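Conjugal transfer protein TRWB (Escherichia coli, PDB 1E9R) probably couples the DNA-processing complex to the transport channel in bacterial conjugation, as a membrane-anchored, ring-forming P-loop NTPase thought to pump DNA. Local coordinates at residues F97-R111 with K423-G435. Residues are numbered along the deposited sequence; the frame is centred on the assembly and turned at random.
Sequences FGRDKDIILNPYDQR and KQFANRQPAFVEG
Phe-425 offers a ring face to the edge of Phe-97, a T-shaped pair with centroids 4.9 Å apart and planes at 78°. Arg-71 of helix 66-79 touches both side chains. Further on, Arg-428 bends at chi3, and its NH1 donates a hydrogen bond to Gly-98 O (3.2 Å). The oxygen lies in the guanidinium plane, but NH1 sits above the carbonyl plane. Gln-429 reaches out with an extended chain; a water links its OE1 to Arg-99 O. Pro-430 O accepts hydrogen bonds from both end nitrogens of Arg-111, NH1 at 2.8 Å and NH2 at 3.0 Å. Asp-109 holds the same guanidinium side-on in a salt bridge, OD1 to NE and OD2 to NH2, which fixes the rotation of the guanidinium. Phe-432, with CG anti to its backbone N (chi1 180°), brings CZ within 3.1 Å of Tyr-108 O. Val-433 CG2 lies over the centre of the Arg-111 guanidinium, and Ile-104 CD1 lies over the opposite face, nearer its rim. Val-433 N donates to Asp-109 OD2 from above the carboxylate plane (3.0 Å), while Val-433 O accepts a nearly straight bond from Gln-110 N (2.7 Å). Together with a single beta bridge, Asp-109 with Glu-434, these contacts fasten the C-terminal tail beside edge strand 103-105 of the P-loop NTPase sheet.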
loop_
_atom_site.group_PDB
_atom_site.type_symbol
_atom_site.label_atom_id
_atom_site.label_comp_id
_atom_site.label_asym_id
_atom_site.label_seq_id
_atom_site.Cartn_x
_atom_site.Cartn_y
_atom_site.Cartn_z
ATOM N N PHE B 97 30.723 14.729 33.208
ATOM C CA PHE B 97 31.337 13.468 33.615
ATOM C C PHE B 97 32.690 13.165 32.988
ATOM O O PHE B 97 33.304 12.138 33.295
ATOM C CB PHE B 97 30.381 12.312 33.319
ATOM C CG PHE B 97 29.004 12.508 33.881
ATOM C CD1 PHE B 97 28.814 12.729 35.240
ATOM C CD2 PHE B 97 27.893 12.467 33.049
ATOM C CE1 PHE B 97 27.541 12.908 35.759
ATOM C CE2 PHE B 97 26.615 12.644 33.558
ATOM C CZ PHE B 97 26.439 12.865 34.918
ATOM N N GLY B 98 33.150 14.059 32.117
ATOM C CA GLY B 98 34.425 13.864 31.448
ATOM C C GLY B 98 35.656 13.970 32.334
ATOM O O GLY B 98 35.919 15.016 32.931
ATOM N N ARG B 99 36.412 12.878 32.415
ATOM C CA ARG B 99 37.635 12.842 33.208
ATOM C C ARG B 99 38.825 12.994 32.275
ATOM O O ARG B 99 38.671 13.023 31.055
ATOM C CB ARG B 99 37.744 11.531 33.986
ATOM C CG ARG B 99 36.611 11.312 34.976
ATOM C CD ARG B 99 36.482 9.828 35.298
ATOM N NE ARG B 99 36.741 9.003 34.114
ATOM C CZ ARG B 99 36.501 7.696 34.025
ATOM N NH1 ARG B 99 35.983 7.033 35.053
ATOM N NH2 ARG B 99 36.788 7.044 32.904
ATOM N N ASP B 100 40.014 13.073 32.855
ATOM C CA ASP B 100 41.230 13.273 32.090
ATOM C C ASP B 100 41.610 12.159 31.114
ATOM O O ASP B 100 42.050 12.429 29.993
ATOM C CB ASP B 100 42.381 13.539 33.062
ATOM C CG ASP B 100 43.448 14.437 32.467
ATOM O OD1 ASP B 100 44.334 13.927 31.739
ATOM O OD2 ASP B 100 43.385 15.663 32.721
ATOM N N LYS B 101 41.440 10.914 31.536
ATOM C CA LYS B 101 41.784 9.758 30.705
ATOM C C LYS B 101 40.734 9.416 29.647
ATOM O O LYS B 101 40.894 8.446 28.899
ATOM C CB LYS B 101 41.996 8.528 31.594
ATOM C CG LYS B 101 40.811 8.236 32.518
ATOM C CD LYS B 101 41.003 6.954 33.308
ATOM C CE LYS B 101 41.098 5.753 32.382
ATOM N NZ LYS B 101 41.159 4.472 33.136
ATOM N N ASP B 102 39.663 10.202 29.583
ATOM C CA ASP B 102 38.601 9.932 28.625
ATOM C C ASP B 102 38.871 10.457 27.221
ATOM O O ASP B 102 39.676 11.370 27.023
ATOM C CB ASP B 102 37.266 10.465 29.150
ATOM C CG ASP B 102 36.829 9.764 30.425
ATOM O OD1 ASP B 102 37.109 8.550 30.560
ATOM O OD2 ASP B 102 36.198 10.416 31.287
ATOM N N ILE B 103 38.172 9.854 26.259
ATOM C CA ILE B 103 38.293 10.162 24.837
ATOM C C ILE B 103 37.167 11.043 24.293
ATOM O O ILE B 103 36.038 11.008 24.788
ATOM C CB ILE B 103 38.293 8.860 24.009
ATOM C CG1 ILE B 103 39.316 7.880 24.567
ATOM C CG2 ILE B 103 38.616 9.160 22.570
ATOM C CD1 ILE B 103 40.730 8.383 24.498
ATOM N N ILE B 104 37.489 11.830 23.268
ATOM C CA ILE B 104 36.514 12.691 22.607
ATOM C C ILE B 104 36.637 12.507 21.097
ATOM O O ILE B 104 37.741 12.467 20.548
ATOM C CB ILE B 104 36.735 14.197 22.898
ATOM C CG1 ILE B 104 36.478 14.505 24.369
ATOM C CG2 ILE B 104 35.800 15.029 22.043
ATOM C CD1 ILE B 104 36.696 15.967 24.731
ATOM N N LEU B 105 35.497 12.367 20.434
ATOM C CA LEU B 105 35.459 12.250 18.988
ATOM C C LEU B 105 34.490 13.313 18.524
ATOM O O LEU B 105 33.281 13.212 18.725
ATOM C CB LEU B 105 34.988 10.870 18.542
ATOM C CG LEU B 105 36.074 9.795 18.537
ATOM C CD1 LEU B 105 35.504 8.522 17.950
ATOM C CD2 LEU B 105 37.277 10.259 17.721
ATOM N N ASN B 106 35.050 14.357 17.930
ATOM C CA ASN B 106 34.300 15.494 17.432
ATOM C C ASN B 106 35.295 16.195 16.526
ATOM O O ASN B 106 36.253 16.793 17.015
ATOM C CB ASN B 106 33.923 16.417 18.587
ATOM C CG ASN B 106 33.143 17.630 18.133
ATOM O OD1 ASN B 106 33.301 18.099 17.007
ATOM N ND2 ASN B 106 32.306 18.162 19.017
ATOM N N PRO B 107 35.090 16.132 15.194
ATOM C CA PRO B 107 36.003 16.767 14.234
ATOM C C PRO B 107 36.355 18.242 14.461
ATOM O O PRO B 107 37.406 18.701 14.008
ATOM C CB PRO B 107 35.316 16.520 12.883
ATOM C CG PRO B 107 33.878 16.408 13.234
ATOM C CD PRO B 107 33.904 15.592 14.501
ATOM N N TYR B 108 35.500 18.967 15.180
ATOM C CA TYR B 108 35.723 20.388 15.425
ATOM C C TYR B 108 36.112 20.764 16.861
ATOM O O TYR B 108 36.071 21.935 17.245
ATOM C CB TYR B 108 34.483 21.174 14.986
ATOM C CG TYR B 108 34.093 20.926 13.535
ATOM C CD1 TYR B 108 33.371 19.783 13.158
ATOM C CD2 TYR B 108 34.449 21.827 12.534
ATOM C CE1 TYR B 108 33.014 19.552 11.816
ATOM C CE2 TYR B 108 34.102 21.605 11.194
ATOM C CZ TYR B 108 33.387 20.471 10.846
ATOM O OH TYR B 108 33.063 20.266 9.524
ATOM N N ASP B 109 36.504 19.772 17.647
ATOM C CA ASP B 109 36.908 20.026 19.015
ATOM C C ASP B 109 38.415 19.803 19.089
ATOM O O ASP B 109 38.942 18.809 18.580
ATOM C CB ASP B 109 36.162 19.094 19.977
ATOM C CG ASP B 109 36.330 19.496 21.424
ATOM O OD1 ASP B 109 37.456 19.385 21.941
ATOM O OD2 ASP B 109 35.341 19.926 22.049
ATOM N N GLN B 110 39.093 20.758 19.710
ATOM C CA GLN B 110 40.537 20.753 19.886
ATOM C C GLN B 110 41.033 19.456 20.520
ATOM O O GLN B 110 42.115 18.951 20.191
ATOM C CB GLN B 110 40.910 21.940 20.784
ATOM C CG GLN B 110 42.390 22.177 21.000
ATOM C CD GLN B 110 43.089 22.621 19.732
ATOM O OE1 GLN B 110 43.536 21.796 18.928
ATOM N NE2 GLN B 110 43.173 23.934 19.537
ATOM N N ARG B 111 40.222 18.923 21.430
ATOM C CA ARG B 111 40.551 17.717 22.182
ATOM C C ARG B 111 40.298 16.380 21.484
ATOM O O ARG B 111 40.714 15.338 21.976
ATOM C CB ARG B 111 39.793 17.742 23.516
ATOM C CG ARG B 111 40.057 18.975 24.376
ATOM C CD ARG B 111 38.987 19.122 25.448
ATOM N NE ARG B 111 37.687 19.440 24.857
ATOM C CZ ARG B 111 36.576 19.657 25.553
ATOM N NH1 ARG B 111 36.599 19.584 26.875
ATOM N NH2 ARG B 111 35.451 19.974 24.929
ATOM N N LYS B 423 18.707 16.004 39.008
ATOM C CA LYS B 423 19.904 16.145 39.820
ATOM C C LYS B 423 20.824 17.163 39.155
ATOM O O LYS B 423 20.851 17.290 37.929
ATOM C CB LYS B 423 20.627 14.806 39.972
ATOM C CG LYS B 423 21.773 14.862 40.975
ATOM C CD LYS B 423 22.459 13.520 41.157
ATOM C CE LYS B 423 23.448 13.548 42.327
ATOM N NZ LYS B 423 24.528 14.565 42.174
ATOM N N GLN B 424 21.569 17.898 39.969
ATOM C CA GLN B 424 22.476 18.904 39.450
ATOM C C GLN B 424 23.912 18.412 39.427
ATOM O O GLN B 424 24.392 17.812 40.388
ATOM C CB GLN B 424 22.376 20.180 40.291
ATOM C CG GLN B 424 21.025 20.869 40.184
ATOM C CD GLN B 424 20.693 21.288 38.755
ATOM O OE1 GLN B 424 19.547 21.628 38.448
ATOM N NE2 GLN B 424 21.699 21.272 37.877
ATOM N N PHE B 425 24.590 18.660 38.313
ATOM C CA PHE B 425 25.979 18.263 38.168
ATOM C C PHE B 425 26.790 19.492 37.786
ATOM O O PHE B 425 26.382 20.278 36.922
ATOM C CB PHE B 425 26.135 17.185 37.088
ATOM C CG PHE B 425 25.340 15.935 37.353
ATOM C CD1 PHE B 425 24.005 15.849 36.967
ATOM C CD2 PHE B 425 25.922 14.847 37.999
ATOM C CE1 PHE B 425 23.266 14.695 37.222
ATOM C CE2 PHE B 425 25.190 13.694 38.257
ATOM C CZ PHE B 425 23.860 13.617 37.866
ATOM N N ALA B 426 27.934 19.657 38.442
ATOM C CA ALA B 426 28.812 20.789 38.180
ATOM C C ALA B 426 29.724 20.479 37.002
ATOM O O ALA B 426 30.158 19.339 36.819
ATOM C CB ALA B 426 29.641 21.102 39.416
ATOM N N ASN B 427 30.009 21.506 36.210
ATOM C CA ASN B 427 30.859 21.355 35.039
ATOM C C ASN B 427 32.296 21.063 35.418
ATOM O O ASN B 427 32.999 21.935 35.916
ATOM C CB ASN B 427 30.805 22.622 34.192
ATOM C CG ASN B 427 29.418 22.901 33.664
ATOM O OD1 ASN B 427 29.159 23.966 33.107
ATOM N ND2 ASN B 427 28.511 21.933 33.832
ATOM N N ARG B 428 32.733 19.833 35.174
ATOM C CA ARG B 428 34.096 19.448 35.495
ATOM C C ARG B 428 34.972 19.524 34.245
ATOM O O ARG B 428 36.056 18.941 34.191
ATOM C CB ARG B 428 34.112 18.034 36.089
ATOM C CG ARG B 428 34.108 16.903 35.082
ATOM C CD ARG B 428 33.588 15.615 35.704
ATOM N NE ARG B 428 34.223 15.262 36.973
ATOM C CZ ARG B 428 35.480 14.838 37.108
ATOM N NH1 ARG B 428 36.271 14.710 36.049
ATOM N NH2 ARG B 428 35.941 14.523 38.313
ATOM N N GLN B 429 34.502 20.266 33.245
ATOM C CA GLN B 429 35.235 20.410 31.993
ATOM C C GLN B 429 34.371 21.190 31.001
ATOM O O GLN B 429 33.147 21.221 31.127
ATOM C CB GLN B 429 35.547 19.019 31.439
ATOM C CG GLN B 429 36.751 18.942 30.537
ATOM C CD GLN B 429 37.023 17.530 30.063
ATOM O OE1 GLN B 429 37.998 17.278 29.348
ATOM N NE2 GLN B 429 36.160 16.595 30.455
ATOM N N PRO B 430 34.995 21.865 30.022
ATOM C CA PRO B 430 34.180 22.610 29.054
ATOM C C PRO B 430 33.528 21.659 28.030
ATOM O O PRO B 430 34.157 20.712 27.549
ATOM C CB PRO B 430 35.191 23.571 28.421
ATOM C CG PRO B 430 36.459 22.799 28.477
ATOM C CD PRO B 430 36.421 22.194 29.865
ATOM N N ALA B 431 32.261 21.905 27.717
ATOM C CA ALA B 431 31.532 21.069 26.770
ATOM C C ALA B 431 32.180 21.048 25.382
ATOM O O ALA B 431 32.270 19.998 24.746
ATOM C CB ALA B 431 30.098 21.551 26.663
ATOM N N PHE B 432 32.627 22.209 24.919
ATOM C CA PHE B 432 33.248 22.315 23.604
ATOM C C PHE B 432 34.476 23.225 23.628
ATOM O O PHE B 432 34.461 24.292 24.235
ATOM C CB PHE B 432 32.220 22.858 22.603
ATOM C CG PHE B 432 32.746 23.019 21.190
ATOM C CD1 PHE B 432 33.122 21.905 20.434
ATOM C CD2 PHE B 432 32.841 24.289 20.606
ATOM C CE1 PHE B 432 33.582 22.052 19.115
ATOM C CE2 PHE B 432 33.299 24.449 19.289
ATOM C CZ PHE B 432 33.669 23.328 18.543
ATOM N N VAL B 433 35.537 22.793 22.957
ATOM C CA VAL B 433 36.773 23.560 22.873
ATOM C C VAL B 433 37.168 23.711 21.407
ATOM O O VAL B 433 37.776 22.814 20.829
ATOM C CB VAL B 433 37.907 22.855 23.633
ATOM C CG1 VAL B 433 39.233 23.535 23.361
ATOM C CG2 VAL B 433 37.602 22.863 25.109
ATOM N N GLU B 434 36.806 24.849 20.820
ATOM C CA GLU B 434 37.094 25.170 19.418
ATOM C C GLU B 434 38.476 24.716 18.950
ATOM O O GLU B 434 39.483 24.978 19.610
ATOM C CB GLU B 434 36.966 26.678 19.204
ATOM C CG GLU B 434 37.081 27.121 17.757
ATOM C CD GLU B 434 35.939 26.601 16.902
ATOM O OE1 GLU B 434 35.902 25.376 16.626
ATOM O OE2 GLU B 434 35.071 27.419 16.514
ATOM N N GLY B 435 38.524 24.055 17.794
ATOM C CA GLY B 435 39.790 23.572 17.263
ATOM C C GLY B 435 40.029 23.894 15.796
ATOM O O GLY B 435 39.241 24.661 15.203
HETATM O O HOH W 1 37.652 14.601 28.469
#